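Local coordinates for protein high choriolytic enzyme 1 (Oryzias latipes, PDB 3VTG) that cleaves proteins of the fish egg envelope as an astacin-family zinc protease, helping the embryo to hatch, at residues A[32-37]-A[86-91]; A[43-48]-A[96-101]; A[54-57]-A[61-64]; A[24-29]-A[36-41]. All blocks are in the same frame, centred on the assembly; numbering follows the deposited sequence.

Interaction 1: A[32-37]-A[86-91]; sequences GGEVAT and INRGGC
Arg88, in the loop after strand 81-86, reaches across to Glu34 near the start of helix 32-43 and joins it in a salt bridge at the protein surface. Followed in order, the loop leaves the sheet at Ile86, a buried residue whose side chain packs on Ile97 and Met92. Asn87 then makes an Asx turn: its OD1 accepts from Gly89 N at 2.9 Å, with the donor standing above the carbonyl plane, and weakly from Gly90 N. On the other branch of the amide, Asn87 ND2 is held by Lys68 O. The Arg88 side chain bends at chi3 (82°), which turns the guanidinium side-on to the carboxylate. Arg88 NE donates to Glu34 OE1 at 2.8 Å, almost straight at 173°, and Arg88 NH2 donates to Glu34 OE2 at 2.9 Å. Both carboxylate oxygens use their syn lone pairs, although the two planar groups are twisted by 31°. In this astacin-type catalytic domain, the bridge thereby ties the first turn of helix 32-43 to the loop leading into the zinc-binding helix 94-105. Water 1 adds a second link, donating to Glu34 OE1 at 2.7 Å and to Arg88 O at 2.7 Å, so OE1 is gripped by both a side-chain N-H and a water. Glu34 OE2 has a further partner in Ser31 OG, which helps fix the rotation of the carboxylate. Beyond Gly89 and Gly90, Cys91 N bonds back to Asn87 O at 3.0 Å, and Cys91 SG is joined to Cys71 by a disulfide.

Interaction 2: A[43-48]-A[96-101]; sequences RAFNGK and IIQHEL. With ZN (zinc ion), chain B.
The Phe45 ring has Gln98 O at its edge, in its plane, 3.9 Å from Phe45 CZ; Leu101 CD1 comes in obliquely, 3.8 Å from Phe45 CE1. Beyond the two segments, Phe45 makes an edge-to-face contact with Phe53. The second flat group, the Gln98 amide, has the Ala44 methyl above it, with Ala44 CB 3.6 Å from both Gln98 OE1 and Gln98 CD; that amide is fixed by a bond from Gln98 NE2 to Ser94 OG. Cutting Phe45 back to an alanine would probably open a gap beside Leu101 and leave Phe53 without its aromatic partner. The third flat group, the His99 imidazole, lies on the side of the helix turned away from this contact; with CG opposite the backbone N (chi1 173°), its NE2 reaches the zinc. His99 NE2 binds the metal at 2.1 Å and His99 ND1 is held by Ile152 O, a second-shell bond that fixes the ring's rotation. His103 and His109 complete the protein ligands, and waters 2 and 3 also coordinate. Water 2, 2.1 Å from the zinc, donates to OE2 of Glu100, the presumed catalytic residue, at 2.7 Å, which fits the HExxH arrangement of this family. The loop 43-48 therefore backs the zinc helix on a flank remote from the metal. Around it, Met42 and Ala41 of helix 32-43 touch Leu101 and Gln98 respectively, and Leu84 of strand 81-86 meets Leu101.

Interaction 3: A[54-57]-A[61-64]; sequences VRRT and DFIS
Arg56 lays its guanidinium flat on the ring of Phe62, a cation-pi stack that joins the residue just after strand 51-55 to the start of strand 62-66 in the mixed sheet of the astacin domain. The two planes are only 9° apart and their centres 3.7 Å apart, which establishes a parallel stack. It is offset: Phe62 CE2 lies over the centre of the guanidinium, whereas Arg56 CZ sits toward the rim of the ring. Behind the charged head, the aliphatic part of the arginine uses the same face, with Arg56 CD 3.9 Å from the ring centroid in a CH-pi contact. The extended Arg56 chain, from CG to NE, carries the group across, and Phe62 brings its ring to meet it with CG between the backbone N and the carbonyl carbon (chi1 70°). Since strand 20-26 runs between the two strands, the side chains span it, and Val25 touches both. Rotation of the guanidinium is also limited by Arg56 NE, which bonds to Glu59 O in the intervening loop. Putting a serine in place of Phe62 would probably leave one face of the guanidinium without the surface it rests on and open a gap beneath it, although the bond from Arg56 NE to Glu59 O would remain. At the outer end of the stack, Arg56 NH1 lies 3.4 Å from Phe62 CZ.

Interaction 4: A[24-29]-A[36-41]; sequences YVISSE and ATIEGA
Tyr24 and Glu39 supply the polar part of this contact. Tyr24 OH donates to Glu39 OE2 at 2.6 Å, and the oxygen lies near the plane of the ring at its edge. Seen from the acid, the hydroxyl comes in from above the carboxylate plane, and ring and carboxylate stand 84° apart, almost perpendicular. Glu39 OE2 is also the acceptor of a salt bridge from Arg55 NH1 in the neighbouring strand, so one oxygen serves two partners; the arginine probably helps to keep the acid ionised. The phenol reaches this point because Tyr24 CG lies between the backbone N and carbonyl carbon (chi1 67°).

The segments belong to a beta-alpha-beta unit formed by strand 20-26, helix 32-43 and strand 51-55. The axes of the short segments, strand 24-26 and helix 36-41, pass 10.6 Å apart and run nearly antiparallel, at 153°, as expected when a chain turns back from a strand into a helix lying on its sheet.

Apolar contact fills the interface beside the polar pair. Ile26 and Ile38 reach toward each other tip to tip, with Ile26 CD1 3.8 Å from Ile38 CG2 and Ile26 CG2 4.0 Å from Ile38 CD1. Ile26 CD1 also touches the aliphatic stem of the acid, Glu39 CG, at 4.1 Å. Val65 of strand 62-66 packs against Ile38 as well. Past the strand, an ST turn starts the reversal: Ser27 OG accepts from Glu29 N at 3.1 Å.

Helix 32-43 links interactions 1 and 4, which share Ala36 and Thr37 and have centres about 7 Å apart; Val35 CG2 touches Ile26 CG2 at 3.9 Å. Interactions 3 and 4 meet through the sheet, where Arg56 N and Tyr24 O lie 2.8 Å apart, a probable hydrogen bond, as do Ile63 O and Val25 N. The route to the metal runs through interaction 2, which holds a zinc ligand. Ile97, on the same helix as His99, packs against Ala41 of interaction 4 (CG2 to CB 3.6 Å) and against Ile86 of interaction 1 (CG1 to CD1 3.8 Å). Interaction 3 does not touch interaction 2: their centres are about 16 Å apart and their nearest atoms about 5 Å.

Interaction 1: A[32-37]-A[86-91]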
loop_
_atom_site.group_PDB
_atom_site.type_symbol
_atom_site.label_atom_id
_atom_site.label_comp_id
_atom_site.label_asym_id
_atom_site.label_seq_id
_atom_site.Cartn_x
_atom_site.Cartn_y
_atom_site.Cartn_z
ATOM N N GLY A 32 15.610 18.472 -2.610
ATOM C CA GLY A 32 16.348 17.669 -1.635
ATOM C C GLY A 32 15.513 17.297 -0.420
ATOM O O GLY A 32 15.591 16.172 0.074
ATOM N N GLY A 33 14.709 18.244 0.060
ATOM C CA GLY A 33 13.821 18.014 1.197
ATOM C C GLY A 33 12.764 16.964 0.906
ATOM O O GLY A 33 12.445 16.137 1.760
ATOM N N GLU A 34 12.223 16.993 -0.308
ATOM C CA GLU A 34 11.206 16.031 -0.725
ATOM C C GLU A 34 11.784 14.624 -0.892
ATOM O O GLU A 34 11.162 13.638 -0.489
ATOM C CB GLU A 34 10.516 16.505 -2.003
ATOM C CG GLU A 34 9.589 17.691 -1.783
ATOM C CD GLU A 34 9.222 18.381 -3.078
ATOM O OE1 GLU A 34 8.062 18.246 -3.511
ATOM O OE2 GLU A 34 10.100 19.044 -3.674
ATOM N N VAL A 35 12.979 14.538 -1.477
ATOM C CA VAL A 35 13.721 13.277 -1.540
ATOM C C VAL A 35 13.901 12.708 -0.130
ATOM O O VAL A 35 13.672 11.518 0.100
ATOM C CB VAL A 35 15.101 13.450 -2.219
ATOM C CG1 VAL A 35 15.929 12.178 -2.088
ATOM C CG2 VAL A 35 14.940 13.819 -3.687
ATOM N N ALA A 36 14.294 13.564 0.811
ATOM C CA ALA A 36 14.494 13.151 2.203
ATOM C C ALA A 36 13.213 12.620 2.852
ATOM O O ALA A 36 13.265 11.670 3.632
ATOM C CB ALA A 36 15.096 14.284 3.021
ATOM N N THR A 37 12.072 13.218 2.511
ATOM C CA THR A 37 10.778 12.751 3.010
ATOM C C THR A 37 10.467 11.343 2.502
ATOM O O THR A 37 10.055 10.471 3.273
ATOM C CB THR A 37 9.643 13.737 2.655
ATOM O OG1 THR A 37 9.904 14.999 3.281
ATOM C CG2 THR A 37 8.287 13.223 3.134
ATOM N N ILE A 86 4.083 9.939 -6.222
ATOM C CA ILE A 86 3.885 10.747 -5.028
ATOM C C ILE A 86 3.712 12.184 -5.523
ATOM O O ILE A 86 4.692 12.909 -5.714
ATOM C CB ILE A 86 5.073 10.619 -4.034
ATOM C CG1 ILE A 86 5.238 9.168 -3.557
ATOM C CG2 ILE A 86 4.920 11.565 -2.845
ATOM C CD1 ILE A 86 4.045 8.594 -2.807
ATOM N N ASN A 87 2.467 12.583 -5.779
ATOM C CA ASN A 87 2.205 13.955 -6.197
ATOM C C ASN A 87 2.711 14.921 -5.129
ATOM O O ASN A 87 2.421 14.751 -3.943
ATOM C CB ASN A 87 0.721 14.192 -6.470
ATOM C CG ASN A 87 0.443 15.601 -6.958
ATOM O OD1 ASN A 87 0.170 16.498 -6.160
ATOM N ND2 ASN A 87 0.540 15.809 -8.266
ATOM N N ARG A 88 3.473 15.924 -5.561
ATOM C CA ARG A 88 4.103 16.882 -4.651
ATOM C C ARG A 88 3.102 17.667 -3.805
ATOM O O ARG A 88 3.421 18.080 -2.690
ATOM C CB ARG A 88 4.977 17.862 -5.430
ATOM C CG ARG A 88 6.134 17.223 -6.175
ATOM C CD ARG A 88 6.849 18.266 -7.008
ATOM N NE ARG A 88 7.796 19.035 -6.207
ATOM C CZ ARG A 88 8.446 20.111 -6.637
ATOM N NH1 ARG A 88 8.244 20.575 -7.865
ATOM N NH2 ARG A 88 9.302 20.725 -5.835
ATOM N N GLY A 89 1.901 17.863 -4.341
ATOM C CA GLY A 89 0.877 18.664 -3.674
ATOM C C GLY A 89 0.029 17.913 -2.667
ATOM O O GLY A 89 -0.417 18.498 -1.679
ATOM N N GLY A 90 -0.202 16.625 -2.902
ATOM C CA GLY A 90 -1.141 15.875 -2.067
ATOM C C GLY A 90 -0.651 14.602 -1.405
ATOM O O GLY A 90 -1.395 13.977 -0.644
ATOM N N CYS A 91 0.594 14.213 -1.671
ATOM C CA CYS A 91 1.075 12.897 -1.247
ATOM C C CYS A 91 2.350 12.899 -0.405
ATOM O O CYS A 91 2.796 11.836 0.032
ATOM C CB CYS A 91 1.291 11.991 -2.462
ATOM S SG CYS A 91 -0.071 11.942 -3.640
HETATM O O HOH W 1 5.988 17.887 -1.774
#

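Interaction 2: A[43-48]-A[96-101]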
loop_
_atom_site.group_PDB
_atom_site.type_symbol
_atom_site.label_atom_id
_atom_site.label_comp_id
_atom_site.label_asym_id
_atom_site.label_seq_id
_atom_site.Cartn_x
_atom_site.Cartn_y
_atom_site.Cartn_z
ATOM N N ARG A 43 12.568 4.215 5.321
ATOM C CA ARG A 43 13.242 3.717 6.518
ATOM C C ARG A 43 12.299 3.029 7.501
ATOM O O ARG A 43 12.742 2.233 8.324
ATOM C CB ARG A 43 14.020 4.832 7.221
ATOM C CG ARG A 43 15.349 5.167 6.563
ATOM C CD ARG A 43 16.256 5.973 7.484
ATOM N NE ARG A 43 15.682 7.265 7.863
ATOM C CZ ARG A 43 15.721 8.364 7.113
ATOM N NH1 ARG A 43 16.303 8.355 5.919
ATOM N NH2 ARG A 43 15.169 9.480 7.558
ATOM N N ALA A 44 11.003 3.327 7.403
ATOM C CA ALA A 44 9.995 2.722 8.277
ATOM C C ALA A 44 9.929 1.199 8.149
ATOM O O ALA A 44 9.406 0.516 9.028
ATOM C CB ALA A 44 8.627 3.337 8.016
ATOM N N PHE A 45 10.463 0.675 7.050
ATOM C CA PHE A 45 10.466 -0.761 6.794
ATOM C C PHE A 45 11.658 -1.477 7.438
ATOM O O PHE A 45 11.642 -2.699 7.581
ATOM C CB PHE A 45 10.433 -1.021 5.284
ATOM C CG PHE A 45 9.135 -0.630 4.631
ATOM C CD1 PHE A 45 8.884 0.693 4.268
ATOM C CD2 PHE A 45 8.159 -1.586 4.380
ATOM C CE1 PHE A 45 7.685 1.050 3.672
ATOM C CE2 PHE A 45 6.958 -1.234 3.782
ATOM C CZ PHE A 45 6.718 0.085 3.430
ATOM N N ASN A 46 12.676 -0.716 7.839
ATOM C CA ASN A 46 13.950 -1.293 8.288
ATOM C C ASN A 46 13.937 -2.006 9.637
ATOM O O ASN A 46 14.587 -3.039 9.800
ATOM C CB ASN A 46 15.053 -0.227 8.285
ATOM C CG ASN A 46 15.378 0.276 6.891
ATOM O OD1 ASN A 46 14.988 -0.324 5.887
ATOM N ND2 ASN A 46 16.104 1.384 6.823
ATOM N N GLY A 47 13.213 -1.448 10.600
ATOM C CA GLY A 47 13.247 -1.938 11.975
ATOM C C GLY A 47 12.641 -3.309 12.206
ATOM O O GLY A 47 13.163 -4.092 13.006
ATOM N N LYS A 48 11.548 -3.606 11.504
ATOM C CA LYS A 48 10.765 -4.814 11.780
ATOM C C LYS A 48 10.480 -5.711 10.567
ATOM O O LYS A 48 9.762 -6.702 10.694
ATOM C CB LYS A 48 9.472 -4.454 12.532
ATOM C CG LYS A 48 9.717 -3.885 13.925
ATOM C CD LYS A 48 8.487 -3.973 14.815
ATOM C CE LYS A 48 8.824 -3.638 16.262
ATOM N NZ LYS A 48 9.732 -4.642 16.881
ATOM N N ILE A 96 1.314 8.141 3.773
ATOM C CA ILE A 96 0.863 7.955 2.394
ATOM C C ILE A 96 1.946 7.272 1.553
ATOM O O ILE A 96 1.658 6.343 0.784
ATOM C CB ILE A 96 0.419 9.294 1.760
ATOM C CG1 ILE A 96 -0.878 9.783 2.421
ATOM C CG2 ILE A 96 0.229 9.155 0.253
ATOM C CD1 ILE A 96 -1.346 11.151 1.969
ATOM N N ILE A 97 3.191 7.714 1.716
ATOM C CA ILE A 97 4.307 7.114 0.985
ATOM C C ILE A 97 4.472 5.640 1.374
ATOM O O ILE A 97 4.636 4.784 0.505
ATOM C CB ILE A 97 5.622 7.911 1.160
ATOM C CG1 ILE A 97 5.457 9.341 0.627
ATOM C CG2 ILE A 97 6.772 7.210 0.444
ATOM C CD1 ILE A 97 6.419 10.348 1.225
ATOM N N GLN A 98 4.381 5.346 2.670
ATOM C CA GLN A 98 4.439 3.964 3.159
ATOM C C GLN A 98 3.323 3.095 2.569
ATOM O O GLN A 98 3.558 1.948 2.187
ATOM C CB GLN A 98 4.377 3.927 4.683
ATOM C CG GLN A 98 5.589 4.522 5.381
ATOM C CD GLN A 98 5.403 4.568 6.884
ATOM O OE1 GLN A 98 5.080 3.556 7.510
ATOM N NE2 GLN A 98 5.602 5.740 7.472
ATOM N N HIS A 99 2.117 3.659 2.503
ATOM C CA HIS A 99 0.960 3.024 1.866
ATOM C C HIS A 99 1.293 2.642 0.438
ATOM O O HIS A 99 1.072 1.497 0.023
ATOM C CB HIS A 99 -0.232 3.980 1.956
ATOM C CG HIS A 99 -1.461 3.534 1.197
ATOM N ND1 HIS A 99 -2.581 3.104 1.817
ATOM C CD2 HIS A 99 -1.736 3.511 -0.171
ATOM C CE1 HIS A 99 -3.516 2.806 0.894
ATOM N NE2 HIS A 99 -2.997 3.055 -0.321
ATOM N N GLU A 100 1.857 3.582 -0.320
ATOM C CA GLU A 100 2.223 3.318 -1.717
ATOM C C GLU A 100 3.316 2.260 -1.857
ATOM O O GLU A 100 3.243 1.396 -2.738
ATOM C CB GLU A 100 2.630 4.607 -2.444
ATOM C CG GLU A 100 1.529 5.658 -2.548
ATOM C CD GLU A 100 0.221 5.123 -3.109
ATOM O OE1 GLU A 100 0.234 4.156 -3.904
ATOM O OE2 GLU A 100 -0.834 5.680 -2.748
ATOM N N LEU A 101 4.318 2.324 -0.986
ATOM C CA LEU A 101 5.384 1.328 -0.982
ATOM C C LEU A 101 4.839 -0.073 -0.681
ATOM O O LEU A 101 5.322 -1.064 -1.231
ATOM C CB LEU A 101 6.493 1.724 -0.004
ATOM C CG LEU A 101 7.299 2.975 -0.380
ATOM C CD1 LEU A 101 8.087 3.471 0.823
ATOM C CD2 LEU A 101 8.225 2.733 -1.567
HETATM ZN ZN ZN B . -3.820 2.703 -2.179
HETATM O O HOH W 2 -2.846 4.027 -3.532
HETATM O O HOH W 3 -5.100 4.604 -1.924
#

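Interaction 3: A[54-57]-A[61-64]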
loop_
_atom_site.group_PDB
_atom_site.type_symbol
_atom_site.label_atom_id
_atom_site.label_comp_id
_atom_site.label_asym_id
_atom_site.label_seq_id
_atom_site.Cartn_x
_atom_site.Cartn_y
_atom_site.Cartn_z
ATOM N N VAL A 54 16.683 0.675 -1.597
ATOM C CA VAL A 54 18.019 1.248 -1.823
ATOM C C VAL A 54 18.076 2.013 -3.138
ATOM O O VAL A 54 17.394 1.657 -4.098
ATOM C CB VAL A 54 19.141 0.179 -1.823
ATOM C CG1 VAL A 54 19.160 -0.602 -0.517
ATOM C CG2 VAL A 54 19.027 -0.754 -3.023
ATOM N N ARG A 55 18.895 3.057 -3.187
ATOM C CA ARG A 55 19.103 3.774 -4.438
ATOM C C ARG A 55 19.619 2.821 -5.509
ATOM O O ARG A 55 20.522 2.018 -5.260
ATOM C CB ARG A 55 20.059 4.954 -4.256
ATOM C CG ARG A 55 19.446 6.111 -3.482
ATOM C CD ARG A 55 20.344 7.340 -3.474
ATOM N NE ARG A 55 21.550 7.113 -2.683
ATOM C CZ ARG A 55 21.626 7.260 -1.363
ATOM N NH1 ARG A 55 20.563 7.650 -0.663
ATOM N NH2 ARG A 55 22.769 7.015 -0.742
ATOM N N ARG A 56 19.010 2.898 -6.687
ATOM C CA ARG A 56 19.384 2.067 -7.823
ATOM C C ARG A 56 20.808 2.354 -8.282
ATOM O O ARG A 56 21.267 3.498 -8.259
ATOM C CB ARG A 56 18.415 2.308 -8.985
ATOM C CG ARG A 56 18.599 1.375 -10.171
ATOM C CD ARG A 56 17.958 1.943 -11.425
ATOM N NE ARG A 56 18.061 0.999 -12.537
ATOM C CZ ARG A 56 17.911 1.311 -13.821
ATOM N NH1 ARG A 56 17.647 2.558 -14.194
ATOM N NH2 ARG A 56 18.016 0.365 -14.742
ATOM N N THR A 57 21.500 1.294 -8.683
ATOM C CA THR A 57 22.751 1.409 -9.411
ATOM C C THR A 57 22.409 1.192 -10.887
ATOM O O THR A 57 22.224 2.158 -11.629
ATOM C CB THR A 57 23.788 0.398 -8.882
ATOM O OG1 THR A 57 24.005 0.640 -7.485
ATOM C CG2 THR A 57 25.111 0.533 -9.616
ATOM N N ASP A 61 15.045 -4.423 -12.463
ATOM C CA ASP A 61 13.757 -4.146 -11.822
ATOM C C ASP A 61 13.925 -3.048 -10.787
ATOM O O ASP A 61 14.724 -3.182 -9.860
ATOM C CB ASP A 61 13.189 -5.396 -11.138
ATOM C CG ASP A 61 13.104 -6.593 -12.064
ATOM O OD1 ASP A 61 12.542 -6.469 -13.169
ATOM O OD2 ASP A 61 13.580 -7.673 -11.663
ATOM N N PHE A 62 13.174 -1.962 -10.939
ATOM C CA PHE A 62 13.293 -0.840 -10.010
ATOM C C PHE A 62 12.048 0.028 -9.988
ATOM O O PHE A 62 11.257 0.026 -10.931
ATOM C CB PHE A 62 14.542 0.007 -10.323
ATOM C CG PHE A 62 14.450 0.799 -11.600
ATOM C CD1 PHE A 62 14.143 2.156 -11.566
ATOM C CD2 PHE A 62 14.693 0.200 -12.833
ATOM C CE1 PHE A 62 14.067 2.895 -12.735
ATOM C CE2 PHE A 62 14.614 0.935 -14.005
ATOM C CZ PHE A 62 14.305 2.286 -13.955
ATOM N N ILE A 63 11.891 0.773 -8.897
ATOM C CA ILE A 63 10.792 1.715 -8.741
ATOM C C ILE A 63 11.249 3.113 -9.158
ATOM O O ILE A 63 12.299 3.593 -8.721
ATOM C CB ILE A 63 10.270 1.734 -7.288
ATOM C CG1 ILE A 63 9.733 0.349 -6.896
ATOM C CG2 ILE A 63 9.195 2.799 -7.116
ATOM C CD1 ILE A 63 9.360 0.216 -5.433
ATOM N N SER A 64 10.453 3.752 -10.011
ATOM C CA SER A 64 10.688 5.129 -10.408
ATOM C C SER A 64 9.647 6.018 -9.739
ATOM O O SER A 64 8.468 5.976 -10.091
ATOM C CB SER A 64 10.608 5.251 -11.928
ATOM O OG SER A 64 10.801 6.592 -12.338
#

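Interaction 4: A[24-29]-A[36-41]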
loop_
_atom_site.group_PDB
_atom_site.type_symbol
_atom_site.label_atom_id
_atom_site.label_comp_id
_atom_site.label_asym_id
_atom_site.label_seq_id
_atom_site.Cartn_x
_atom_site.Cartn_y
_atom_site.Cartn_z
ATOM N N TYR A 24 15.464 1.843 -6.338
ATOM C CA TYR A 24 14.587 2.934 -6.752
ATOM C C TYR A 24 15.364 4.129 -7.279
ATOM O O TYR A 24 16.545 4.299 -6.974
ATOM C CB TYR A 24 13.682 3.383 -5.593
ATOM C CG TYR A 24 14.441 4.033 -4.456
ATOM C CD1 TYR A 24 14.745 5.399 -4.476
ATOM C CD2 TYR A 24 14.868 3.281 -3.367
ATOM C CE1 TYR A 24 15.457 5.988 -3.444
ATOM C CE2 TYR A 24 15.576 3.861 -2.329
ATOM C CZ TYR A 24 15.869 5.211 -2.374
ATOM O OH TYR A 24 16.569 5.778 -1.341
ATOM N N VAL A 25 14.676 4.946 -8.071
ATOM C CA VAL A 25 15.147 6.275 -8.443
ATOM C C VAL A 25 14.054 7.279 -8.092
ATOM O O VAL A 25 12.863 6.951 -8.122
ATOM C CB VAL A 25 15.544 6.379 -9.942
ATOM C CG1 VAL A 25 16.723 5.465 -10.256
ATOM C CG2 VAL A 25 14.369 6.079 -10.866
ATOM N N ILE A 26 14.464 8.490 -7.736
ATOM C CA ILE A 26 13.528 9.560 -7.413
ATOM C C ILE A 26 13.704 10.695 -8.420
ATOM O O ILE A 26 14.815 11.200 -8.612
ATOM C CB ILE A 26 13.713 10.058 -5.960
ATOM C CG1 ILE A 26 13.391 8.932 -4.965
ATOM C CG2 ILE A 26 12.837 11.275 -5.687
ATOM C CD1 ILE A 26 13.736 9.239 -3.520
ATOM N N SER A 27 12.604 11.079 -9.061
ATOM C CA SER A 27 12.609 12.117 -10.097
ATOM C C SER A 27 13.364 13.376 -9.676
ATOM O O SER A 27 13.251 13.826 -8.532
ATOM C CB SER A 27 11.176 12.489 -10.478
ATOM O OG SER A 27 11.139 13.628 -11.327
ATOM N N SER A 28 14.121 13.941 -10.616
ATOM C CA SER A 28 14.846 15.197 -10.408
ATOM C C SER A 28 13.918 16.380 -10.106
ATOM O O SER A 28 14.378 17.426 -9.641
ATOM C CB SER A 28 15.722 15.513 -11.623
ATOM O OG SER A 28 14.936 15.898 -12.734
ATOM N N GLU A 29 12.619 16.215 -10.363
ATOM C CA GLU A 29 11.631 17.253 -10.049
ATOM C C GLU A 29 11.589 17.562 -8.551
ATOM O O GLU A 29 11.374 18.707 -8.151
ATOM C CB GLU A 29 10.234 16.856 -10.541
ATOM C CG GLU A 29 9.191 17.956 -10.363
ATOM C CD GLU A 29 7.793 17.564 -10.804
ATOM O OE1 GLU A 29 7.601 16.438 -11.309
ATOM O OE2 GLU A 29 6.875 18.401 -10.650
ATOM N N ALA A 36 14.294 13.564 0.811
ATOM C CA ALA A 36 14.494 13.151 2.203
ATOM C C ALA A 36 13.213 12.620 2.852
ATOM O O ALA A 36 13.265 11.670 3.632
ATOM C CB ALA A 36 15.096 14.284 3.021
ATOM N N THR A 37 12.072 13.218 2.511
ATOM C CA THR A 37 10.778 12.751 3.010
ATOM C C THR A 37 10.467 11.343 2.502
ATOM O O THR A 37 10.055 10.471 3.273
ATOM C CB THR A 37 9.643 13.737 2.655
ATOM O OG1 THR A 37 9.904 14.999 3.281
ATOM C CG2 THR A 37 8.287 13.223 3.134
ATOM N N ILE A 38 10.688 11.126 1.209
ATOM C CA ILE A 38 10.470 9.820 0.590
ATOM C C ILE A 38 11.396 8.767 1.208
ATOM O O ILE A 38 10.945 7.686 1.590
ATOM C CB ILE A 38 10.645 9.886 -0.945
ATOM C CG1 ILE A 38 9.584 10.810 -1.556
ATOM C CG2 ILE A 38 10.566 8.491 -1.565
ATOM C CD1 ILE A 38 9.942 11.362 -2.922
ATOM N N GLU A 39 12.680 9.097 1.334
ATOM C CA GLU A 39 13.645 8.158 1.902
ATOM C C GLU A 39 13.377 7.905 3.391
ATOM O O GLU A 39 13.600 6.801 3.887
ATOM C CB GLU A 39 15.089 8.607 1.628
ATOM C CG GLU A 39 15.458 8.549 0.145
ATOM C CD GLU A 39 16.937 8.769 -0.149
ATOM O OE1 GLU A 39 17.612 9.492 0.617
ATOM O OE2 GLU A 39 17.429 8.228 -1.170
ATOM N N GLY A 40 12.870 8.920 4.090
ATOM C CA GLY A 40 12.458 8.773 5.486
ATOM C C GLY A 40 11.345 7.752 5.649
ATOM O O GLY A 40 11.387 6.913 6.552
ATOM N N ALA A 41 10.352 7.818 4.764
ATOM C CA ALA A 41 9.250 6.861 4.759
ATOM C C ALA A 41 9.736 5.444 4.470
ATOM O O ALA A 41 9.242 4.482 5.054
ATOM C CB ALA A 41 8.184 7.277 3.761
#